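Long-range contacts in ATP-dependent RNA helicase HrpB (Escherichia coli, PDB 6EUD), which hydrolyses ATP to ADP and phosphate as a DExH-box helicase that binds single-stranded RNA: residues V186-L191 with S319-A324; S625-T630 with L684-A689. All blocks are in the same frame, centred on the assembly; numbering follows the deposited sequence.

Contact 1 (V186-L191 with S319-A324). With EDO (1,2-ethanediol), chain B.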
ATOM      1  N   VAL A 186     -35.752  -2.549   8.087  1.00 34.16           N
ATOM      2  CA  VAL A 186     -35.595  -1.263   7.454  1.00 32.87           C
ATOM      3  C   VAL A 186     -35.768  -1.398   5.947  1.00 32.19           C
ATOM      4  O   VAL A 186     -35.065  -2.153   5.293  1.00 33.93           O
ATOM      5  CB  VAL A 186     -34.212  -0.656   7.776  1.00 32.30           C
ATOM      6  CG1 VAL A 186     -34.036   0.658   7.053  1.00 27.81           C
ATOM      7  CG2 VAL A 186     -34.032  -0.488   9.303  1.00 26.32           C
ATOM      8  N   GLU A 187     -36.706  -0.651   5.388  1.00 31.54           N
ATOM      9  CA  GLU A 187     -36.886  -0.670   3.951  1.00 32.17           C
ATOM     10  C   GLU A 187     -35.739   0.098   3.311  1.00 32.99           C
ATOM     11  O   GLU A 187     -35.384   1.179   3.791  1.00 34.19           O
ATOM     12  CB  GLU A 187     -38.233  -0.077   3.589  1.00 33.31           C
ATOM     13  CG  GLU A 187     -38.543  -0.062   2.121  1.00 42.13           C
ATOM     14  CD  GLU A 187     -39.566   0.999   1.786  1.00 52.17           C
ATOM     15  OE1 GLU A 187     -40.391   1.316   2.661  1.00 65.99           O
ATOM     16  OE2 GLU A 187     -39.552   1.526   0.658  1.00 57.31           O
ATOM     17  N   ARG A 188     -35.159  -0.466   2.247  1.00 27.19           N
ATOM     18  CA  ARG A 188     -33.992   0.104   1.579  1.00 26.47           C
ATOM     19  C   ARG A 188     -34.370   0.698   0.236  1.00 31.52           C
ATOM     20  O   ARG A 188     -34.887  -0.007  -0.620  1.00 36.83           O
ATOM     21  CB  ARG A 188     -32.905  -0.958   1.342  1.00 28.17           C
ATOM     22  CG  ARG A 188     -32.614  -1.906   2.514  1.00 29.61           C
ATOM     23  CD  ARG A 188     -31.628  -1.308   3.464  1.00 33.30           C
ATOM     24  NE  ARG A 188     -30.350  -1.068   2.806  1.00 36.21           N
ATOM     25  CZ  ARG A 188     -29.325  -1.914   2.832  1.00 38.08           C
ATOM     26  NH1 ARG A 188     -29.408  -3.063   3.504  1.00 34.69           N
ATOM     27  NH2 ARG A 188     -28.209  -1.599   2.192  1.00 38.10           N
ATOM     28  N   ARG A 189     -34.086   1.985   0.044  1.00 28.60           N
ATOM     29  CA  ARG A 189     -34.404   2.686  -1.206  1.00 29.72           C
ATOM     30  C   ARG A 189     -33.141   3.282  -1.826  1.00 30.77           C
ATOM     31  O   ARG A 189     -32.137   3.479  -1.152  1.00 33.92           O
ATOM     32  CB  ARG A 189     -35.437   3.787  -0.957  1.00 32.81           C
ATOM     33  CG  ARG A 189     -36.724   3.286  -0.283  1.00 33.96           C
ATOM     34  CD  ARG A 189     -37.665   4.438   0.040  1.00 36.78           C
ATOM     35  NE  ARG A 189     -38.876   3.974   0.722  1.00 37.84           N
ATOM     36  CZ  ARG A 189     -39.816   4.777   1.208  1.00 34.35           C
ATOM     37  NH1 ARG A 189     -39.684   6.091   1.110  1.00 36.22           N
ATOM     38  NH2 ARG A 189     -40.878   4.269   1.814  1.00 32.82           N
ATOM     39  N   TYR A 190     -33.188   3.551  -3.122  1.00 28.40           N
ATOM     40  CA  TYR A 190     -32.017   4.017  -3.843  1.00 24.89           C
ATOM     41  C   TYR A 190     -32.390   5.168  -4.733  1.00 25.23           C
ATOM     42  O   TYR A 190     -33.501   5.218  -5.252  1.00 32.59           O
ATOM     43  CB  TYR A 190     -31.398   2.869  -4.634  1.00 22.92           C
ATOM     44  CG  TYR A 190     -30.858   1.807  -3.697  1.00 28.47           C
ATOM     45  CD1 TYR A 190     -29.546   1.864  -3.233  1.00 27.51           C
ATOM     46  CD2 TYR A 190     -31.678   0.775  -3.216  1.00 25.44           C
ATOM     47  CE1 TYR A 190     -29.032   0.887  -2.346  1.00 27.51           C
ATOM     48  CE2 TYR A 190     -31.170  -0.212  -2.317  1.00 23.44           C
ATOM     49  CZ  TYR A 190     -29.852  -0.138  -1.885  1.00 29.66           C
ATOM     50  OH  TYR A 190     -29.339  -1.074  -0.998  1.00 32.63           O
ATOM     51  N   LEU A 191     -31.466   6.111  -4.867  1.00 26.99           N
ATOM     52  CA  LEU A 191     -31.681   7.360  -5.573  1.00 25.50           C
ATOM     53  C   LEU A 191     -30.339   7.926  -5.983  1.00 27.90           C
ATOM     54  O   LEU A 191     -29.644   8.519  -5.161  1.00 29.48           O
ATOM     55  CB  LEU A 191     -32.423   8.379  -4.694  1.00 29.07           C
ATOM     56  CG  LEU A 191     -32.632   9.741  -5.390  1.00 35.76           C
ATOM     57  CD1 LEU A 191     -33.706   9.657  -6.506  1.00 28.02           C
ATOM     58  CD2 LEU A 191     -32.984  10.851  -4.401  1.00 33.05           C
ATOM     59  N   SER A 319     -21.081  -1.794   5.096  1.00 31.17           N
ATOM     60  CA  SER A 319     -21.328  -0.564   5.846  1.00 35.51           C
ATOM     61  C   SER A 319     -22.587   0.163   5.379  1.00 33.71           C
ATOM     62  O   SER A 319     -23.233   0.845   6.171  1.00 34.74           O
ATOM     63  CB  SER A 319     -20.121   0.369   5.800  1.00 38.54           C
ATOM     64  OG  SER A 319     -19.390   0.205   4.622  1.00 47.80           O
ATOM     65  N   MET A 320     -22.967   0.010   4.118  1.00 30.32           N
ATOM     66  CA  MET A 320     -24.257   0.551   3.708  1.00 29.05           C
ATOM     67  C   MET A 320     -25.376  -0.130   4.503  1.00 30.35           C
ATOM     68  O   MET A 320     -26.349   0.509   4.942  1.00 33.36           O
ATOM     69  CB  MET A 320     -24.466   0.375   2.213  1.00 28.09           C
ATOM     70  CG  MET A 320     -23.812   1.493   1.363  1.00 22.68           C
ATOM     71  SD  MET A 320     -24.330   1.465  -0.366  1.00 28.81           S
ATOM     72  CE  MET A 320     -23.602  -0.090  -0.883  1.00 27.24           C
ATOM     73  N   THR A 321     -25.209  -1.425   4.726  1.00 28.88           N
ATOM     74  CA  THR A 321     -26.169  -2.201   5.504  1.00 30.47           C
ATOM     75  C   THR A 321     -26.102  -1.818   6.984  1.00 31.58           C
ATOM     76  O   THR A 321     -27.130  -1.681   7.646  1.00 33.96           O
ATOM     77  CB  THR A 321     -25.932  -3.710   5.320  1.00 33.68           C
ATOM     78  OG1 THR A 321     -26.260  -4.059   3.969  1.00 35.55           O
ATOM     79  CG2 THR A 321     -26.803  -4.509   6.243  1.00 26.13           C
ATOM     80  N   GLN A 322     -24.896  -1.618   7.500  1.00 31.70           N
ATOM     81  CA  GLN A 322     -24.759  -1.169   8.881  1.00 32.50           C
ATOM     82  C   GLN A 322     -25.415   0.219   9.048  1.00 32.56           C
ATOM     83  O   GLN A 322     -26.107   0.466  10.036  1.00 33.94           O
ATOM     84  CB  GLN A 322     -23.297  -1.149   9.296  1.00 30.41           C
ATOM     85  CG  GLN A 322     -23.038  -0.683  10.705  1.00 40.98           C
ATOM     86  CD  GLN A 322     -23.462  -1.684  11.770  1.00 50.36           C
ATOM     87  OE1 GLN A 322     -23.532  -2.890  11.514  1.00 56.84           O
ATOM     88  NE2 GLN A 322     -23.735  -1.187  12.979  1.00 49.21           N
ATOM     89  N   ARG A 323     -25.240   1.092   8.057  1.00 29.59           N
ATOM     90  CA  ARG A 323     -25.843   2.422   8.080  1.00 28.87           C
ATOM     91  C   ARG A 323     -27.362   2.361   8.027  1.00 28.31           C
ATOM     92  O   ARG A 323     -28.037   3.111   8.716  1.00 32.74           O
ATOM     93  CB  ARG A 323     -25.341   3.264   6.914  1.00 29.42           C
ATOM     94  CG  ARG A 323     -23.950   3.744   7.093  1.00 32.83           C
ATOM     95  CD  ARG A 323     -23.415   4.469   5.863  1.00 32.41           C
ATOM     96  NE  ARG A 323     -22.023   4.833   6.112  1.00 33.25           N
ATOM     97  CZ  ARG A 323     -21.334   5.724   5.415  1.00 34.75           C
ATOM     98  NH1 ARG A 323     -21.898   6.366   4.403  1.00 31.46           N
ATOM     99  NH2 ARG A 323     -20.076   5.981   5.741  1.00 37.46           N
ATOM    100  N   ALA A 324     -27.896   1.479   7.191  1.00 28.26           N
ATOM    101  CA  ALA A 324     -29.334   1.286   7.095  1.00 25.97           C
ATOM    102  C   ALA A 324     -29.915   0.821   8.438  1.00 27.51           C
ATOM    103  O   ALA A 324     -30.987   1.261   8.847  1.00 31.20           O
ATOM    104  CB  ALA A 324     -29.654   0.283   5.998  1.00 26.53           C
TER
HETATM  105  C1  EDO B 901     -38.389   9.202  -0.742  1.00 51.30           C
HETATM  106  O1  EDO B 901     -38.257   7.805  -0.826  1.00 49.72           O
HETATM  107  C2  EDO B 901     -37.312   9.862  -1.611  1.00 51.35           C
HETATM  108  O2  EDO B 901     -37.390   9.395  -2.964  1.00 48.91           O
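Arg188 makes the polar link between the strand and the helix. Its NH1 gives Thr321 OG1, lying at the edge of the guanidinium near its plane, a weak hydrogen bond of 3.3 Å. Both groups have stronger partners: Arg188 NE bonds His337 NE2, and Thr321 OG1 bonds Gln317 O. Van der Waals contact adds to this. Bends at chi2 (-85°) and chi3 (-62°) lay the guanidinium with one face against Ala324, whose CB is 3.5 Å from Arg188 NE, toward the rim of the group. Val186 sets both methyls against Ala324 O, CG2 at 3.5 Å. On the strand's opposite face the forces are ionic: Arg189 grips Glu187 side-on with NE and NH2, NH2 reaching OE1 at 3.1 Å, while NH1 serves Glu214 and an ethanediol oxygen. A leucine in place of Arg189 would probably leave the carboxylates of Glu187 and Glu214 without their cationic mate. Gln322, Arg323 and Ala324 open the QRxGRxGR sequence, motif VI of superfamily 2 helicases. Strand 186-190 runs parallel to strand 333-337, which Ala324 meets at Ser335, and Met320 packs the helix onto Asp292 and Ala294 of strand 287-302.

Contact 2 (S625-T630 with L684-A689)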
ATOM      1  N   SER A 625      18.530  -0.337 -29.801  1.00 38.89           N
ATOM      2  CA  SER A 625      18.763  -0.213 -31.226  1.00 38.27           C
ATOM      3  C   SER A 625      20.163   0.275 -31.629  1.00 40.55           C
ATOM      4  O   SER A 625      20.566   0.067 -32.768  1.00 38.05           O
ATOM      5  CB  SER A 625      17.703   0.727 -31.802  1.00 46.29           C
ATOM      6  OG  SER A 625      18.185   1.484 -32.894  1.00 54.51           O
ATOM      7  N   VAL A 626      20.900   0.934 -30.730  1.00 42.29           N
ATOM      8  CA  VAL A 626      22.243   1.414 -31.102  1.00 45.49           C
ATOM      9  C   VAL A 626      23.281   0.296 -31.066  1.00 40.13           C
ATOM     10  O   VAL A 626      24.394   0.471 -31.545  1.00 41.02           O
ATOM     11  CB  VAL A 626      22.759   2.577 -30.198  1.00 37.94           C
ATOM     12  CG1 VAL A 626      21.992   3.873 -30.474  1.00 35.66           C
ATOM     13  CG2 VAL A 626      22.735   2.194 -28.718  1.00 33.20           C
ATOM     14  N   LEU A 627      22.910  -0.841 -30.492  1.00 33.16           N
ATOM     15  CA  LEU A 627      23.768  -2.015 -30.492  1.00 41.00           C
ATOM     16  C   LEU A 627      23.602  -2.768 -31.804  1.00 45.69           C
ATOM     17  O   LEU A 627      22.671  -2.488 -32.578  1.00 45.05           O
ATOM     18  CB  LEU A 627      23.431  -2.919 -29.310  1.00 41.46           C
ATOM     19  CG  LEU A 627      23.600  -2.162 -27.995  1.00 36.72           C
ATOM     20  CD1 LEU A 627      23.151  -3.014 -26.843  1.00 31.20           C
ATOM     21  CD2 LEU A 627      25.057  -1.717 -27.850  1.00 35.85           C
ATOM     22  N   ASN A 628      24.511  -3.707 -32.064  1.00 45.37           N
ATOM     23  CA  ASN A 628      24.434  -4.504 -33.291  1.00 45.81           C
ATOM     24  C   ASN A 628      23.633  -5.787 -33.112  1.00 42.68           C
ATOM     25  O   ASN A 628      24.163  -6.817 -32.677  1.00 41.46           O
ATOM     26  CB  ASN A 628      25.825  -4.857 -33.803  1.00 45.22           C
ATOM     27  CG  ASN A 628      25.777  -5.557 -35.134  1.00 47.16           C
ATOM     28  OD1 ASN A 628      24.831  -5.375 -35.899  1.00 44.46           O
ATOM     29  ND2 ASN A 628      26.797  -6.361 -35.428  1.00 49.48           N
ATOM     30  N   TRP A 629      22.356  -5.722 -33.464  1.00 40.55           N
ATOM     31  CA  TRP A 629      21.474  -6.868 -33.325  1.00 38.93           C
ATOM     32  C   TRP A 629      21.447  -7.712 -34.589  1.00 40.38           C
ATOM     33  O   TRP A 629      20.611  -7.497 -35.465  1.00 46.05           O
ATOM     34  CB  TRP A 629      20.071  -6.389 -32.959  1.00 37.66           C
ATOM     35  CG  TRP A 629      20.033  -5.908 -31.558  1.00 38.40           C
ATOM     36  CD1 TRP A 629      20.247  -4.634 -31.119  1.00 35.80           C
ATOM     37  CD2 TRP A 629      19.825  -6.712 -30.389  1.00 33.65           C
ATOM     38  NE1 TRP A 629      20.166  -4.595 -29.745  1.00 36.51           N
ATOM     39  CE2 TRP A 629      19.912  -5.859 -29.275  1.00 36.37           C
ATOM     40  CE3 TRP A 629      19.569  -8.072 -30.183  1.00 34.33           C
ATOM     41  CZ2 TRP A 629      19.740  -6.321 -27.960  1.00 38.63           C
ATOM     42  CZ3 TRP A 629      19.403  -8.539 -28.875  1.00 35.61           C
ATOM     43  CH2 TRP A 629      19.491  -7.663 -27.780  1.00 35.81           C
ATOM     44  N   THR A 630      22.375  -8.664 -34.690  1.00 38.06           N
ATOM     45  CA  THR A 630      22.391  -9.609 -35.811  1.00 38.57           C
ATOM     46  C   THR A 630      21.171 -10.522 -35.727  1.00 37.64           C
ATOM     47  O   THR A 630      20.578 -10.662 -34.646  1.00 31.94           O
ATOM     48  CB  THR A 630      23.657 -10.486 -35.817  1.00 34.58           C
ATOM     49  OG1 THR A 630      23.741 -11.193 -34.575  1.00 34.65           O
ATOM     50  CG2 THR A 630      24.893  -9.648 -35.991  1.00 32.32           C
ATOM     51  N   LEU A 684      30.336  -4.548 -30.324  1.00 47.79           N
ATOM     52  CA  LEU A 684      30.069  -5.470 -29.225  1.00 45.89           C
ATOM     53  C   LEU A 684      29.323  -6.694 -29.717  1.00 42.87           C
ATOM     54  O   LEU A 684      28.350  -6.567 -30.453  1.00 45.32           O
ATOM     55  CB  LEU A 684      29.268  -4.779 -28.131  1.00 42.87           C
ATOM     56  CG  LEU A 684      29.986  -3.607 -27.479  1.00 48.94           C
ATOM     57  CD1 LEU A 684      29.008  -2.786 -26.662  1.00 49.41           C
ATOM     58  CD2 LEU A 684      31.144  -4.105 -26.621  1.00 51.21           C
ATOM     59  N   ASP A 685      29.788  -7.869 -29.303  1.00 39.77           N
ATOM     60  CA  ASP A 685      29.191  -9.142 -29.690  1.00 33.89           C
ATOM     61  C   ASP A 685      27.983  -9.415 -28.830  1.00 34.18           C
ATOM     62  O   ASP A 685      28.083 -10.012 -27.745  1.00 36.91           O
ATOM     63  CB  ASP A 685      30.204 -10.284 -29.575  1.00 34.52           C
ATOM     64  CG  ASP A 685      29.755 -11.540 -30.302  1.00 39.61           C
ATOM     65  OD1 ASP A 685      28.536 -11.791 -30.401  1.00 41.95           O
ATOM     66  OD2 ASP A 685      30.622 -12.290 -30.773  1.00 42.85           O
ATOM     67  N   ILE A 686      26.834  -8.972 -29.329  1.00 34.01           N
ATOM     68  CA  ILE A 686      25.595  -8.997 -28.566  1.00 34.51           C
ATOM     69  C   ILE A 686      25.150 -10.409 -28.255  1.00 33.84           C
ATOM     70  O   ILE A 686      24.623 -10.665 -27.171  1.00 34.06           O
ATOM     71  CB  ILE A 686      24.475  -8.235 -29.326  1.00 42.65           C
ATOM     72  CG1 ILE A 686      24.832  -6.737 -29.419  1.00 39.24           C
ATOM     73  CG2 ILE A 686      23.108  -8.444 -28.680  1.00 26.73           C
ATOM     74  CD1 ILE A 686      25.082  -6.080 -28.082  1.00 38.65           C
ATOM     75  N   TYR A 687      25.372 -11.317 -29.206  1.00 36.45           N
ATOM     76  CA  TYR A 687      25.042 -12.735 -29.055  1.00 34.20           C
ATOM     77  C   TYR A 687      25.826 -13.356 -27.919  1.00 37.21           C
ATOM     78  O   TYR A 687      25.276 -14.079 -27.104  1.00 37.93           O
ATOM     79  CB  TYR A 687      25.341 -13.507 -30.341  1.00 36.07           C
ATOM     80  CG  TYR A 687      25.278 -15.018 -30.193  1.00 34.52           C
ATOM     81  CD1 TYR A 687      26.422 -15.771 -29.871  1.00 33.17           C
ATOM     82  CD2 TYR A 687      24.084 -15.701 -30.395  1.00 31.66           C
ATOM     83  CE1 TYR A 687      26.360 -17.171 -29.731  1.00 29.10           C
ATOM     84  CE2 TYR A 687      24.017 -17.080 -30.282  1.00 33.96           C
ATOM     85  CZ  TYR A 687      25.156 -17.815 -29.949  1.00 33.66           C
ATOM     86  OH  TYR A 687      25.065 -19.182 -29.828  1.00 35.58           O
ATOM     87  N   GLN A 688      27.126 -13.090 -27.893  1.00 42.84           N
ATOM     88  CA  GLN A 688      27.976 -13.632 -26.850  1.00 48.24           C
ATOM     89  C   GLN A 688      27.594 -13.060 -25.486  1.00 47.55           C
ATOM     90  O   GLN A 688      27.592 -13.774 -24.485  1.00 46.60           O
ATOM     91  CB  GLN A 688      29.437 -13.350 -27.152  1.00 56.42           C
ATOM     92  CG  GLN A 688      30.338 -14.448 -26.643  1.00 72.83           C
ATOM     93  CD  GLN A 688      29.986 -15.792 -27.262  1.00 84.25           C
ATOM     94  OE1 GLN A 688      30.027 -15.951 -28.484  1.00 93.89           O
ATOM     95  NE2 GLN A 688      29.616 -16.760 -26.423  1.00 84.34           N
ATOM     96  N   ALA A 689      27.260 -11.775 -25.456  1.00 45.67           N
ATOM     97  CA  ALA A 689      26.904 -11.113 -24.203  1.00 45.10           C
ATOM     98  C   ALA A 689      25.617 -11.691 -23.622  1.00 43.29           C
ATOM     99  O   ALA A 689      25.567 -12.020 -22.441  1.00 45.83           O
ATOM    100  CB  ALA A 689      26.767  -9.607 -24.409  1.00 40.41           C
TER
HETATM  101  O   HOH W   1      26.420  -8.283 -32.262  1.00 29.80           O
HETATM  102  O   HOH W   2      28.632  -7.014 -33.324  1.00 43.73           O
HETATM  103  O   HOH W   3      26.724  -4.399 -30.355  1.00 47.79           O
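With chi1 at -66° and chi2 at -56°, Ile686 sends its two branches to different neighbours: CG2 goes to Trp629, and CD1 turns to Leu627. The methyl CG2 sits over one face of the indole, 3.7 Å from the centroid of the six-membered ring of Trp629 and only 10° off its normal, a CH-pi contact. Trp629 NE1 bonds Leu624 O, which anchors the other end of the ring system. CD1 of Ile686 lies 3.8 Å from Leu627 CB, the two side chains crossing at about a right angle, and Leu627 in turn touches Leu684 more loosely, CD2 to CD1. At the root of the CD1 branch, CG1 of Ile686 lies 3.3 Å from Asn628 O. The contact lies where two helices begin, and each has an N-cap: Thr630 OG1 accepts from Ala633 N ahead of helix 631-646, and Asp685 OD1 takes Gln688 N at 3.2 Å, from above the carboxylate plane, at the start of helix 686-692. Three waters join the polar groups of Asn628, backbone and side chain, to the backbone of 684-686. One molecule donates to Asn628 O at 2.7 Å and accepts from Ile686 N; a second accepts from Asn628 ND2 and donates to Leu684 O; a third links Asn628 N to that same carbonyl, which it meets at 2.7 Å. Lys682 NZ bonds Leu627 O, giving the loop a direct polar tie to the chain just ahead of Leu684.

Overall arrangement
Contact 1 closes along the chain well before contact 2 opens, and the two lie on opposite sides of the chain's centre, about 65 Å between centres and about 51 Å between nearest atoms. They share no helix, strand or sheet. Contact 1 belongs to the second of the two RecA-like helicase domains, joining an edge strand of its sheet, 186-190, to helix 317-325. Contact 2 belongs to the C-terminal part of the protein, where the loop between helices 608-622 and 631-646 meets the start of helix 686-692. One therefore lies within a domain of the helicase motor, the other within the C-terminal extension characteristic of HrpB.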